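Local coordinates for arginine kinase (Anthopleura japonica, PDB 4RF6), which catalyses the reversible transfer of a phosphoryl group from ATP to L-arginine and carries two phosphagen kinase units in tandem on one chain, at residues S460-E465 and L694-C699; E465-P470 and C699-Y704; R509-V514 and K614-Q619; I589-K594 and F602-R607. All blocks are in the same frame, centred on the assembly; numbering follows the deposited sequence.

Contact 1 of 4, residues S460-E465 and L694-C699; sequences SDMNPE and LSEVQC
D461 is gripped through its backbone by the start of helix 696-714. Its N donates to E696 OE1 at 2.9 Å, almost straight (174°) and nearly in line with the carboxylate C-O bond, while its O takes a weak bond from V697 N at 3.3 Å. The E696 chain bends at CB-CG (chi2 84°), which curls the carboxylate back to this NH; its other oxygen, OE2, pairs with R488. Within each segment, side chains shape the backbone. D461 OD1 accepts from N463 N in an Asx turn, and S695, the N-cap, forms a capping box with Q698: Q698 N donates to S695 OG at 3.1 Å and S695 N donates to Q698 OE1. Two waters add bridges, one between S460 OG and E696 OE2, the other between D461 OD2 and S695 OG. S460 OG is also bonded to H620, and D461 OD2 to K466 in a salt bridge. Van der Waals contact fills in between: V697 CG2 nestles against the D461 carboxylate, 3.5 Å from D461 CG, and reaches the backbone O of N463 at 3.2 Å, whereas M462 SD rests on E696 CG at 3.5 Å. The loop, leading into strand 479-488, thus lies between helix 598-616, where M462 and P464 turn to C606, and the C-terminal helix of the second phosphagen kinase repeat, whose E696 borders Y626 of strand 625-626 and M638 of strand 638-645.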
loop_
_atom_site.group_PDB
_atom_site.type_symbol
_atom_site.label_atom_id
_atom_site.label_comp_id
_atom_site.label_asym_id
_atom_site.label_seq_id
_atom_site.Cartn_x
_atom_site.Cartn_y
_atom_site.Cartn_z
ATOM N N SER A 460 29.070 -16.013 -14.398
ATOM C CA SER A 460 29.015 -14.596 -14.037
ATOM C C SER A 460 30.428 -14.089 -13.756
ATOM O O SER A 460 31.270 -14.845 -13.268
ATOM C CB SER A 460 28.122 -14.383 -12.811
ATOM O OG SER A 460 26.830 -14.925 -13.006
ATOM N N ASP A 461 30.684 -12.816 -14.058
ATOM C CA ASP A 461 32.012 -12.232 -13.858
ATOM C C ASP A 461 31.910 -10.727 -13.684
ATOM O O ASP A 461 31.773 -9.986 -14.666
ATOM C CB ASP A 461 32.922 -12.546 -15.054
ATOM C CG ASP A 461 34.392 -12.265 -14.773
ATOM O OD1 ASP A 461 34.705 -11.571 -13.778
ATOM O OD2 ASP A 461 35.237 -12.724 -15.570
ATOM N N MET A 462 31.992 -10.269 -12.437
ATOM C CA MET A 462 31.942 -8.838 -12.155
ATOM C C MET A 462 33.299 -8.281 -11.720
ATOM O O MET A 462 33.371 -7.466 -10.800
ATOM C CB MET A 462 30.875 -8.532 -11.101
ATOM C CG MET A 462 29.439 -8.800 -11.575
ATOM S SD MET A 462 28.930 -7.654 -12.880
ATOM C CE MET A 462 28.620 -6.170 -11.920
ATOM N N ASN A 463 34.371 -8.713 -12.386
ATOM C CA ASN A 463 35.697 -8.130 -12.172
ATOM C C ASN A 463 36.056 -7.170 -13.298
ATOM O O ASN A 463 36.452 -7.601 -14.381
ATOM C CB ASN A 463 36.760 -9.226 -12.086
ATOM C CG ASN A 463 38.140 -8.695 -11.720
ATOM O OD1 ASN A 463 38.404 -7.495 -11.769
ATOM N ND2 ASN A 463 39.037 -9.608 -11.358
ATOM N N PRO A 464 35.956 -5.856 -13.032
ATOM C CA PRO A 464 36.231 -4.827 -14.041
ATOM C C PRO A 464 37.681 -4.808 -14.528
ATOM O O PRO A 464 37.948 -4.213 -15.568
ATOM C CB PRO A 464 35.910 -3.513 -13.305
ATOM C CG PRO A 464 36.033 -3.852 -11.853
ATOM C CD PRO A 464 35.586 -5.270 -11.729
ATOM N N GLU A 465 38.598 -5.443 -13.804
ATOM C CA GLU A 465 39.994 -5.453 -14.231
ATOM C C GLU A 465 40.205 -6.445 -15.375
ATOM O O GLU A 465 41.262 -6.466 -16.001
ATOM C CB GLU A 465 40.930 -5.764 -13.056
ATOM C CG GLU A 465 40.929 -4.689 -11.963
ATOM C CD GLU A 465 41.925 -4.970 -10.842
ATOM O OE1 GLU A 465 41.908 -4.231 -9.831
ATOM O OE2 GLU A 465 42.724 -5.919 -10.974
ATOM N N LEU A 694 27.309 -15.641 -21.770
ATOM C CA LEU A 694 28.480 -14.776 -21.722
ATOM C C LEU A 694 28.454 -14.041 -20.390
ATOM O O LEU A 694 27.381 -13.755 -19.850
ATOM C CB LEU A 694 28.492 -13.777 -22.890
ATOM C CG LEU A 694 27.604 -12.525 -22.820
ATOM C CD1 LEU A 694 27.816 -11.639 -24.054
ATOM C CD2 LEU A 694 26.113 -12.854 -22.650
ATOM N N SER A 695 29.628 -13.747 -19.847
ATOM C CA SER A 695 29.700 -13.083 -18.551
ATOM C C SER A 695 29.503 -11.580 -18.715
ATOM O O SER A 695 29.513 -11.066 -19.840
ATOM C CB SER A 695 31.047 -13.353 -17.900
ATOM O OG SER A 695 32.080 -12.675 -18.579
ATOM N N GLU A 696 29.327 -10.872 -17.602
ATOM C CA GLU A 696 29.213 -9.415 -17.646
ATOM C C GLU A 696 30.462 -8.792 -18.247
ATOM O O GLU A 696 30.381 -7.875 -19.074
ATOM C CB GLU A 696 28.933 -8.846 -16.254
ATOM C CG GLU A 696 27.541 -9.182 -15.726
ATOM C CD GLU A 696 27.472 -10.547 -15.075
ATOM O OE1 GLU A 696 28.442 -11.326 -15.211
ATOM O OE2 GLU A 696 26.440 -10.836 -14.426
ATOM N N VAL A 697 31.618 -9.309 -17.843
ATOM C CA VAL A 697 32.900 -8.872 -18.375
ATOM C C VAL A 697 32.963 -9.053 -19.885
ATOM O O VAL A 697 33.420 -8.164 -20.609
ATOM C CB VAL A 697 34.054 -9.665 -17.718
ATOM C CG1 VAL A 697 35.314 -9.622 -18.578
ATOM C CG2 VAL A 697 34.343 -9.127 -16.318
ATOM N N GLN A 698 32.505 -10.209 -20.355
ATOM C CA GLN A 698 32.560 -10.514 -21.781
ATOM C C GLN A 698 31.626 -9.613 -22.570
ATOM O O GLN A 698 31.953 -9.177 -23.672
ATOM C CB GLN A 698 32.238 -11.989 -22.027
ATOM C CG GLN A 698 33.384 -12.917 -21.628
ATOM C CD GLN A 698 33.025 -14.384 -21.750
ATOM O OE1 GLN A 698 31.982 -14.825 -21.266
ATOM N NE2 GLN A 698 33.892 -15.151 -22.403
ATOM N N CYS A 699 30.460 -9.342 -21.994
ATOM C CA CYS A 699 29.474 -8.471 -22.612
ATOM C C CYS A 699 30.029 -7.059 -22.786
ATOM O O CYS A 699 29.932 -6.468 -23.865
ATOM C CB CYS A 699 28.201 -8.441 -21.765
ATOM S SG CYS A 699 26.981 -7.223 -22.323
HETATM O O HOH W 1 25.759 -13.304 -14.793
HETATM O O HOH W 2 34.545 -13.471 -17.993
#

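Contact 2 of 4, residues E465-P470 and C699-Y704; sequences EKVDAP and CVQDMY
The connector that leads from the small helical domain into strand 479-488 of the phosphagen kinase catalytic domain runs along helix 696-714, near the C-terminus, held by Q701 and Y704. Q701 leaves the helix with CG anti to its backbone N, then bends at chi2 (70°), bringing its amide alongside D468. Both polar atoms of that residue's backbone are used: D468 N donates to a lone pair of Q701 OE1 in the carbonyl plane at 2.8 Å, and Q701 NE2 donates to D468 O at 3.2 Å, approaching from above the D468 carbonyl plane. NE2 also bonds N705, which helps fix the amide's orientation. At the preceding residue, V700 meets V467, their isopropyl groups crossing at about a right angle, CG1 to CG1 4.1 Å, backed by F602 of helix 598-616. About a turn later, Y704 takes the A469-P470 part of the connector. P470 CD sits beside the phenol, 3.8 Å from Y704 CZ, and Y704 OH donates to P470 O near the ring plane, at a very short, doubtful 2.5 Å. Over one face, A469 makes a CH-pi contact, its CA 3.7 Å from the Y704 ring centroid and 16° off the normal.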
loop_
_atom_site.group_PDB
_atom_site.type_symbol
_atom_site.label_atom_id
_atom_site.label_comp_id
_atom_site.label_asym_id
_atom_site.label_seq_id
_atom_site.Cartn_x
_atom_site.Cartn_y
_atom_site.Cartn_z
ATOM N N GLU A 465 38.598 -5.443 -13.804
ATOM C CA GLU A 465 39.994 -5.453 -14.231
ATOM C C GLU A 465 40.205 -6.445 -15.375
ATOM O O GLU A 465 41.262 -6.466 -16.001
ATOM C CB GLU A 465 40.930 -5.764 -13.056
ATOM C CG GLU A 465 40.929 -4.689 -11.963
ATOM C CD GLU A 465 41.925 -4.970 -10.842
ATOM O OE1 GLU A 465 41.908 -4.231 -9.831
ATOM O OE2 GLU A 465 42.724 -5.919 -10.974
ATOM N N LYS A 466 39.200 -7.271 -15.652
ATOM C CA LYS A 466 39.308 -8.204 -16.769
ATOM C C LYS A 466 38.802 -7.581 -18.074
ATOM O O LYS A 466 38.907 -8.185 -19.147
ATOM C CB LYS A 466 38.622 -9.536 -16.450
ATOM C CG LYS A 466 39.233 -10.243 -15.236
ATOM C CD LYS A 466 38.422 -11.451 -14.796
ATOM C CE LYS A 466 38.528 -12.595 -15.798
ATOM N NZ LYS A 466 37.701 -13.764 -15.378
ATOM N N VAL A 467 38.282 -6.358 -17.983
ATOM C CA VAL A 467 37.941 -5.588 -19.183
ATOM C C VAL A 467 39.082 -4.654 -19.597
ATOM O O VAL A 467 39.548 -3.839 -18.795
ATOM C CB VAL A 467 36.661 -4.766 -18.989
ATOM C CG1 VAL A 467 36.450 -3.834 -20.170
ATOM C CG2 VAL A 467 35.463 -5.695 -18.823
ATOM N N ASP A 468 39.526 -4.774 -20.848
ATOM C CA ASP A 468 40.584 -3.919 -21.380
ATOM C C ASP A 468 39.952 -2.876 -22.297
ATOM O O ASP A 468 39.641 -3.168 -23.456
ATOM C CB ASP A 468 41.595 -4.768 -22.156
ATOM C CG ASP A 468 42.922 -4.058 -22.372
ATOM O OD1 ASP A 468 42.923 -2.841 -22.654
ATOM O OD2 ASP A 468 43.972 -4.731 -22.266
ATOM N N ALA A 469 39.754 -1.664 -21.782
ATOM C CA ALA A 469 39.007 -0.646 -22.521
ATOM C C ALA A 469 39.590 0.764 -22.423
ATOM O O ALA A 469 39.054 1.604 -21.699
ATOM C CB ALA A 469 37.540 -0.644 -22.068
ATOM N N PRO A 470 40.682 1.032 -23.159
ATOM C CA PRO A 470 41.186 2.410 -23.249
ATOM C C PRO A 470 40.104 3.324 -23.837
ATOM O O PRO A 470 39.479 2.931 -24.823
ATOM C CB PRO A 470 42.370 2.288 -24.218
ATOM C CG PRO A 470 42.798 0.844 -24.136
ATOM C CD PRO A 470 41.529 0.068 -23.889
ATOM N N CYS A 699 30.460 -9.342 -21.994
ATOM C CA CYS A 699 29.474 -8.471 -22.612
ATOM C C CYS A 699 30.029 -7.059 -22.786
ATOM O O CYS A 699 29.932 -6.468 -23.865
ATOM C CB CYS A 699 28.201 -8.441 -21.765
ATOM S SG CYS A 699 26.981 -7.223 -22.323
ATOM N N VAL A 700 30.636 -6.527 -21.728
ATOM C CA VAL A 700 31.217 -5.185 -21.775
ATOM C C VAL A 700 32.400 -5.142 -22.739
ATOM O O VAL A 700 32.570 -4.179 -23.495
ATOM C CB VAL A 700 31.656 -4.719 -20.374
ATOM C CG1 VAL A 700 32.376 -3.391 -20.449
ATOM C CG2 VAL A 700 30.447 -4.616 -19.444
ATOM N N GLN A 701 33.222 -6.187 -22.717
ATOM C CA GLN A 701 34.360 -6.242 -23.633
ATOM C C GLN A 701 33.877 -6.299 -25.084
ATOM O O GLN A 701 34.433 -5.623 -25.953
ATOM C CB GLN A 701 35.256 -7.445 -23.325
ATOM C CG GLN A 701 36.534 -7.471 -24.151
ATOM C CD GLN A 701 37.520 -6.380 -23.753
ATOM O OE1 GLN A 701 38.120 -6.437 -22.678
ATOM N NE2 GLN A 701 37.697 -5.382 -24.622
ATOM N N ASP A 702 32.847 -7.111 -25.338
ATOM C CA ASP A 702 32.231 -7.198 -26.662
ATOM C C ASP A 702 31.717 -5.845 -27.136
ATOM O O ASP A 702 31.882 -5.470 -28.304
ATOM C CB ASP A 702 31.056 -8.173 -26.636
ATOM C CG ASP A 702 31.493 -9.618 -26.697
ATOM O OD1 ASP A 702 32.667 -9.862 -27.035
ATOM O OD2 ASP A 702 30.651 -10.502 -26.422
ATOM N N MET A 703 31.072 -5.118 -26.230
ATOM C CA MET A 703 30.528 -3.805 -26.573
ATOM C C MET A 703 31.654 -2.849 -26.921
ATOM O O MET A 703 31.565 -2.088 -27.889
ATOM C CB MET A 703 29.695 -3.236 -25.422
ATOM C CG MET A 703 29.188 -1.824 -25.676
ATOM S SD MET A 703 28.071 -1.738 -27.091
ATOM C CE MET A 703 26.750 -2.790 -26.484
ATOM N N TYR A 704 32.723 -2.894 -26.134
ATOM C CA TYR A 704 33.874 -2.044 -26.386
ATOM C C TYR A 704 34.483 -2.367 -27.741
ATOM O O TYR A 704 34.783 -1.467 -28.518
ATOM C CB TYR A 704 34.939 -2.225 -25.299
ATOM C CG TYR A 704 36.175 -1.391 -25.560
ATOM C CD1 TYR A 704 36.228 -0.067 -25.159
ATOM C CD2 TYR A 704 37.275 -1.922 -26.229
ATOM C CE1 TYR A 704 37.337 0.702 -25.394
ATOM C CE2 TYR A 704 38.397 -1.153 -26.481
ATOM C CZ TYR A 704 38.418 0.160 -26.056
ATOM O OH TYR A 704 39.516 0.953 -26.289
#

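Contact 3 of 4, residues R509-V514 and K614-Q619; sequences RKVVGV and KQLGFQ
The amide of Q615 offers one face to V514, whose two methyls sit over it: V514 CG2 is 3.5 Å from Q615 OE1 and V514 CG1 is 3.6 Å from Q615 NE2. The two side chains come from opposite directions, and at the amide's end NE2 is bonded to E611, which helps hold the group in place over the valine. L616 brings the larger apolar contribution. With CG beside the backbone N (chi1 -58°), its branch extends between three side chains of helix 501-516: L616 CG meets V514 CG2 at 3.8 Å, L616 CD1 meets V511 CG2 at 4.0 Å, and L616 CD2 touches K510 CB at 3.8 Å. These are two helices on the same side of the antiparallel sheet of the phosphagen kinase catalytic domain, helix 501-516 meeting the C-terminal end of helix 598-616. V511 also touches L587 and I581 of the sheet, and F618, just after the helix, also reaches L587. Helical geometry ends at G617, whose positive phi (80°) turns the chain away. The last helical carbonyl, L616 O, takes a bond from a water at 2.9 Å; K510 NZ donates weakly to the same water and also has a weak bond to Y493 OH.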
loop_
_atom_site.group_PDB
_atom_site.type_symbol
_atom_site.label_atom_id
_atom_site.label_comp_id
_atom_site.label_asym_id
_atom_site.label_seq_id
_atom_site.Cartn_x
_atom_site.Cartn_y
_atom_site.Cartn_z
ATOM N N ARG A 509 14.265 -2.477 3.207
ATOM C CA ARG A 509 15.038 -2.121 4.398
ATOM C C ARG A 509 16.514 -2.491 4.260
ATOM O O ARG A 509 17.400 -1.692 4.577
ATOM C CB ARG A 509 14.443 -2.814 5.630
ATOM C CG ARG A 509 15.004 -2.324 6.957
ATOM C CD ARG A 509 14.468 -3.131 8.135
ATOM N NE ARG A 509 15.234 -4.356 8.360
ATOM C CZ ARG A 509 14.858 -5.559 7.940
ATOM N NH1 ARG A 509 15.611 -6.623 8.182
ATOM N NH2 ARG A 509 13.720 -5.698 7.277
ATOM N N LYS A 510 16.781 -3.702 3.781
ATOM C CA LYS A 510 18.162 -4.177 3.680
ATOM C C LYS A 510 18.936 -3.526 2.535
ATOM O O LYS A 510 20.130 -3.243 2.670
ATOM C CB LYS A 510 18.212 -5.700 3.574
ATOM C CG LYS A 510 17.448 -6.400 4.684
ATOM C CD LYS A 510 18.082 -7.710 5.115
ATOM C CE LYS A 510 17.919 -8.801 4.082
ATOM N NZ LYS A 510 17.945 -10.149 4.729
ATOM N N VAL A 511 18.265 -3.281 1.413
ATOM C CA VAL A 511 18.918 -2.598 0.289
ATOM C C VAL A 511 19.276 -1.150 0.652
ATOM O O VAL A 511 20.422 -0.715 0.457
ATOM C CB VAL A 511 18.064 -2.633 -0.992
ATOM C CG1 VAL A 511 18.712 -1.800 -2.074
ATOM C CG2 VAL A 511 17.886 -4.071 -1.473
ATOM N N VAL A 512 18.299 -0.412 1.183
ATOM C CA VAL A 512 18.528 0.961 1.647
ATOM C C VAL A 512 19.694 1.013 2.631
ATOM O O VAL A 512 20.539 1.904 2.549
ATOM C CB VAL A 512 17.270 1.574 2.291
ATOM C CG1 VAL A 512 17.595 2.914 2.962
ATOM C CG2 VAL A 512 16.192 1.765 1.246
ATOM N N GLY A 513 19.743 0.042 3.543
ATOM C CA GLY A 513 20.852 -0.084 4.475
ATOM C C GLY A 513 22.210 -0.111 3.793
ATOM O O GLY A 513 23.101 0.684 4.122
ATOM N N VAL A 514 22.368 -1.024 2.837
ATOM C CA VAL A 514 23.610 -1.120 2.079
ATOM C C VAL A 514 23.883 0.170 1.309
ATOM O O VAL A 514 24.996 0.703 1.355
ATOM C CB VAL A 514 23.585 -2.305 1.088
ATOM C CG1 VAL A 514 24.886 -2.367 0.314
ATOM C CG2 VAL A 514 23.348 -3.616 1.821
ATOM N N LYS A 614 28.113 -8.870 -1.625
ATOM C CA LYS A 614 28.799 -9.277 -0.404
ATOM C C LYS A 614 27.901 -9.137 0.836
ATOM O O LYS A 614 27.894 -10.008 1.710
ATOM C CB LYS A 614 30.081 -8.456 -0.256
ATOM C CG LYS A 614 30.677 -8.411 1.138
ATOM C CD LYS A 614 31.613 -7.216 1.259
ATOM C CE LYS A 614 32.179 -7.069 2.662
ATOM N NZ LYS A 614 33.333 -7.975 2.909
ATOM N N GLN A 615 27.120 -8.061 0.902
ATOM C CA GLN A 615 26.259 -7.838 2.063
ATOM C C GLN A 615 24.956 -8.646 2.047
ATOM O O GLN A 615 24.503 -9.118 3.095
ATOM C CB GLN A 615 25.950 -6.349 2.236
ATOM C CG GLN A 615 27.149 -5.503 2.649
ATOM C CD GLN A 615 26.742 -4.199 3.308
ATOM O OE1 GLN A 615 25.891 -4.182 4.197
ATOM N NE2 GLN A 615 27.347 -3.096 2.872
ATOM N N LEU A 616 24.364 -8.813 0.867
ATOM C CA LEU A 616 23.017 -9.381 0.771
ATOM C C LEU A 616 22.927 -10.713 0.037
ATOM O O LEU A 616 22.089 -11.555 0.373
ATOM C CB LEU A 616 22.070 -8.383 0.094
ATOM C CG LEU A 616 21.941 -7.016 0.764
ATOM C CD1 LEU A 616 20.977 -6.122 -0.003
ATOM C CD2 LEU A 616 21.490 -7.170 2.203
ATOM N N GLY A 617 23.761 -10.891 -0.984
ATOM C CA GLY A 617 23.645 -12.049 -1.859
ATOM C C GLY A 617 22.554 -11.867 -2.906
ATOM O O GLY A 617 21.548 -11.189 -2.655
ATOM N N PHE A 618 22.750 -12.473 -4.076
ATOM C CA PHE A 618 21.775 -12.416 -5.167
ATOM C C PHE A 618 21.229 -13.802 -5.479
ATOM O O PHE A 618 21.885 -14.806 -5.193
ATOM C CB PHE A 618 22.426 -11.849 -6.434
ATOM C CG PHE A 618 22.956 -10.459 -6.274
ATOM C CD1 PHE A 618 22.255 -9.512 -5.537
ATOM C CD2 PHE A 618 24.164 -10.097 -6.856
ATOM C CE1 PHE A 618 22.753 -8.220 -5.388
ATOM C CE2 PHE A 618 24.663 -8.813 -6.716
ATOM C CZ PHE A 618 23.962 -7.871 -5.978
ATOM N N GLN A 619 20.033 -13.854 -6.065
ATOM C CA GLN A 619 19.475 -15.106 -6.565
ATOM C C GLN A 619 20.181 -15.484 -7.868
ATOM O O GLN A 619 20.291 -14.664 -8.790
ATOM C CB GLN A 619 17.968 -14.971 -6.781
ATOM C CG GLN A 619 17.221 -14.567 -5.505
ATOM C CD GLN A 619 15.714 -14.550 -5.668
ATOM O OE1 GLN A 619 15.139 -15.384 -6.375
ATOM N NE2 GLN A 619 15.063 -13.601 -5.002
HETATM O O HOH W 3 19.937 -10.782 2.128
#

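Contact 4 of 4, residues I589-K594 and F602-R607; sequences IISMEK and FGRLCR
R604 leaves its helix fully extended at chi1 and chi2, then turns at chi3 (-41°), which swings the guanidinium across the strand to S591 and E593. S591 OG, anti to its own backbone N, is turned toward it. R604 NH1 donates to S591 OG at 3.0 Å, bent and from somewhat out of the guanidinium plane, while the same hydroxyl donates a hydrogen bond to V601 O, a helix carbonyl. R604 NH2 forms a salt bridge with E593 OE1 near the guanidinium edge; the modelled 2.4 Å is very short, so its exact length is doubtful. The carboxylate and guanidinium planes stand 45° apart, so this is not a flat, two-pronged pairing. E593 OE1 also bonds S600 OG, and R604 NE has a long, weak ion pair with D521, so the arginine's charge is probably shared between two acids. Beyond the polar cluster, toward I589, the contact becomes apolar: S591 CB lies 3.8 Å from L605 CB, and I589 CG2 meets L605 CD1 at 3.8 Å. Strand and helix run nearly antiparallel, their axes 7.7 Å apart at 154°, because the chain turns back over the sheet straight after the strand. Strand 587-594 is paired with strands 479-488 and 577-581; helix 598-616 packs on this antiparallel sheet of the phosphagen kinase catalytic domain, with F602 and L605 both reaching I484.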
loop_
_atom_site.group_PDB
_atom_site.type_symbol
_atom_site.label_atom_id
_atom_site.label_comp_id
_atom_site.label_asym_id
_atom_site.label_seq_id
_atom_site.Cartn_x
_atom_site.Cartn_y
_atom_site.Cartn_z
ATOM N N ILE A 589 19.997 -1.715 -11.297
ATOM C CA ILE A 589 21.205 -0.989 -10.922
ATOM C C ILE A 589 21.864 -0.415 -12.168
ATOM O O ILE A 589 22.194 -1.159 -13.093
ATOM C CB ILE A 589 22.170 -1.916 -10.164
ATOM C CG1 ILE A 589 21.407 -2.648 -9.053
ATOM C CG2 ILE A 589 23.346 -1.122 -9.600
ATOM C CD1 ILE A 589 22.200 -3.705 -8.296
ATOM N N ILE A 590 22.048 0.906 -12.191
ATOM C CA ILE A 590 22.445 1.604 -13.415
ATOM C C ILE A 590 23.637 2.548 -13.234
ATOM O O ILE A 590 23.602 3.452 -12.394
ATOM C CB ILE A 590 21.267 2.418 -13.982
ATOM C CG1 ILE A 590 20.026 1.537 -14.142
ATOM C CG2 ILE A 590 21.641 3.068 -15.313
ATOM C CD1 ILE A 590 18.792 2.287 -14.596
ATOM N N SER A 591 24.680 2.345 -14.039
ATOM C CA SER A 591 25.837 3.240 -14.062
ATOM C C SER A 591 25.836 3.984 -15.397
ATOM O O SER A 591 25.573 3.381 -16.445
ATOM C CB SER A 591 27.139 2.456 -13.874
ATOM O OG SER A 591 28.258 3.328 -13.787
ATOM N N MET A 592 26.125 5.284 -15.362
ATOM C CA MET A 592 25.863 6.155 -16.504
ATOM C C MET A 592 26.833 7.340 -16.592
ATOM O O MET A 592 27.159 7.960 -15.577
ATOM C CB MET A 592 24.433 6.683 -16.389
ATOM C CG MET A 592 23.952 6.753 -14.937
ATOM S SD MET A 592 22.353 7.552 -14.701
ATOM C CE MET A 592 21.630 7.327 -16.325
ATOM N N GLU A 593 27.274 7.661 -17.807
ATOM C CA GLU A 593 28.143 8.817 -18.031
ATOM C C GLU A 593 27.866 9.491 -19.374
ATOM O O GLU A 593 27.360 8.861 -20.313
ATOM C CB GLU A 593 29.621 8.410 -17.991
ATOM C CG GLU A 593 30.181 8.038 -16.620
ATOM C CD GLU A 593 31.685 7.787 -16.660
ATOM O OE1 GLU A 593 32.249 7.351 -15.632
ATOM O OE2 GLU A 593 32.304 8.030 -17.721
ATOM N N LYS A 594 28.196 10.778 -19.461
ATOM C CA LYS A 594 28.318 11.425 -20.755
ATOM C C LYS A 594 29.642 10.941 -21.306
ATOM O O LYS A 594 30.554 10.626 -20.537
ATOM C CB LYS A 594 28.381 12.946 -20.616
ATOM C CG LYS A 594 27.107 13.626 -20.139
ATOM C CD LYS A 594 27.204 15.122 -20.439
ATOM C CE LYS A 594 26.869 15.970 -19.227
ATOM N NZ LYS A 594 25.398 16.139 -19.057
ATOM N N PHE A 602 31.577 0.734 -16.090
ATOM C CA PHE A 602 31.544 -0.646 -15.618
ATOM C C PHE A 602 32.290 -0.813 -14.297
ATOM O O PHE A 602 31.886 -1.605 -13.441
ATOM C CB PHE A 602 32.123 -1.598 -16.665
ATOM C CG PHE A 602 31.958 -3.052 -16.310
ATOM C CD1 PHE A 602 30.703 -3.565 -16.014
ATOM C CD2 PHE A 602 33.056 -3.901 -16.266
ATOM C CE1 PHE A 602 30.547 -4.904 -15.679
ATOM C CE2 PHE A 602 32.910 -5.238 -15.933
ATOM C CZ PHE A 602 31.654 -5.742 -15.642
ATOM N N GLY A 603 33.386 -0.076 -14.138
ATOM C CA GLY A 603 34.142 -0.117 -12.898
ATOM C C GLY A 603 33.305 0.392 -11.735
ATOM O O GLY A 603 33.321 -0.178 -10.639
ATOM N N ARG A 604 32.565 1.472 -11.975
ATOM C CA ARG A 604 31.670 2.015 -10.959
ATOM C C ARG A 604 30.539 1.029 -10.670
ATOM O O ARG A 604 30.191 0.789 -9.510
ATOM C CB ARG A 604 31.099 3.361 -11.410
ATOM C CG ARG A 604 30.157 4.008 -10.391
ATOM C CD ARG A 604 29.637 5.362 -10.866
ATOM N NE ARG A 604 30.674 6.156 -11.516
ATOM C CZ ARG A 604 30.746 6.355 -12.831
ATOM N NH1 ARG A 604 29.837 5.822 -13.640
ATOM N NH2 ARG A 604 31.727 7.087 -13.337
ATOM N N LEU A 605 29.974 0.449 -11.726
ATOM C CA LEU A 605 28.900 -0.529 -11.569
ATOM C C LEU A 605 29.330 -1.715 -10.707
ATOM O O LEU A 605 28.600 -2.132 -9.799
ATOM C CB LEU A 605 28.416 -1.035 -12.934
ATOM C CG LEU A 605 27.320 -2.097 -12.813
ATOM C CD1 LEU A 605 26.061 -1.485 -12.211
ATOM C CD2 LEU A 605 27.018 -2.752 -14.152
ATOM N N CYS A 606 30.516 -2.247 -10.993
ATOM C CA CYS A 606 31.035 -3.402 -10.271
ATOM C C CYS A 606 31.279 -3.112 -8.798
ATOM O O CYS A 606 30.961 -3.933 -7.942
ATOM C CB CYS A 606 32.323 -3.895 -10.916
ATOM S SG CYS A 606 32.054 -4.877 -12.403
ATOM N N ARG A 607 31.862 -1.952 -8.509
ATOM C CA ARG A 607 32.104 -1.542 -7.129
ATOM C C ARG A 607 30.806 -1.551 -6.321
ATOM O O ARG A 607 30.754 -2.065 -5.200
ATOM C CB ARG A 607 32.762 -0.158 -7.094
ATOM C CG ARG A 607 34.257 -0.193 -7.424
ATOM C CD ARG A 607 34.771 1.152 -7.914
ATOM N NE ARG A 607 34.224 2.245 -7.122
ATOM C CZ ARG A 607 33.864 3.420 -7.623
ATOM N NH1 ARG A 607 34.000 3.660 -8.920
ATOM N NH2 ARG A 607 33.372 4.354 -6.825
#

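Overall arrangement
Contact 4 is the buried one of the four, joining sheet to helix; contacts 1, 2 and 3 are partly buried, and contact 2 has the most exposed residues. Contacts 1 and 2 follow consecutive pieces of one loop along helix 696-714, their centres about 8 Å apart. Both rely on side chains that bond to backbone atoms. Contacts 3 and 4 share helix 598-616, at its end and nearer its start, with centres about 18 Å apart; the first is almost wholly apolar, the second adds an ion pair. The same helix also touches contacts 1 and 2.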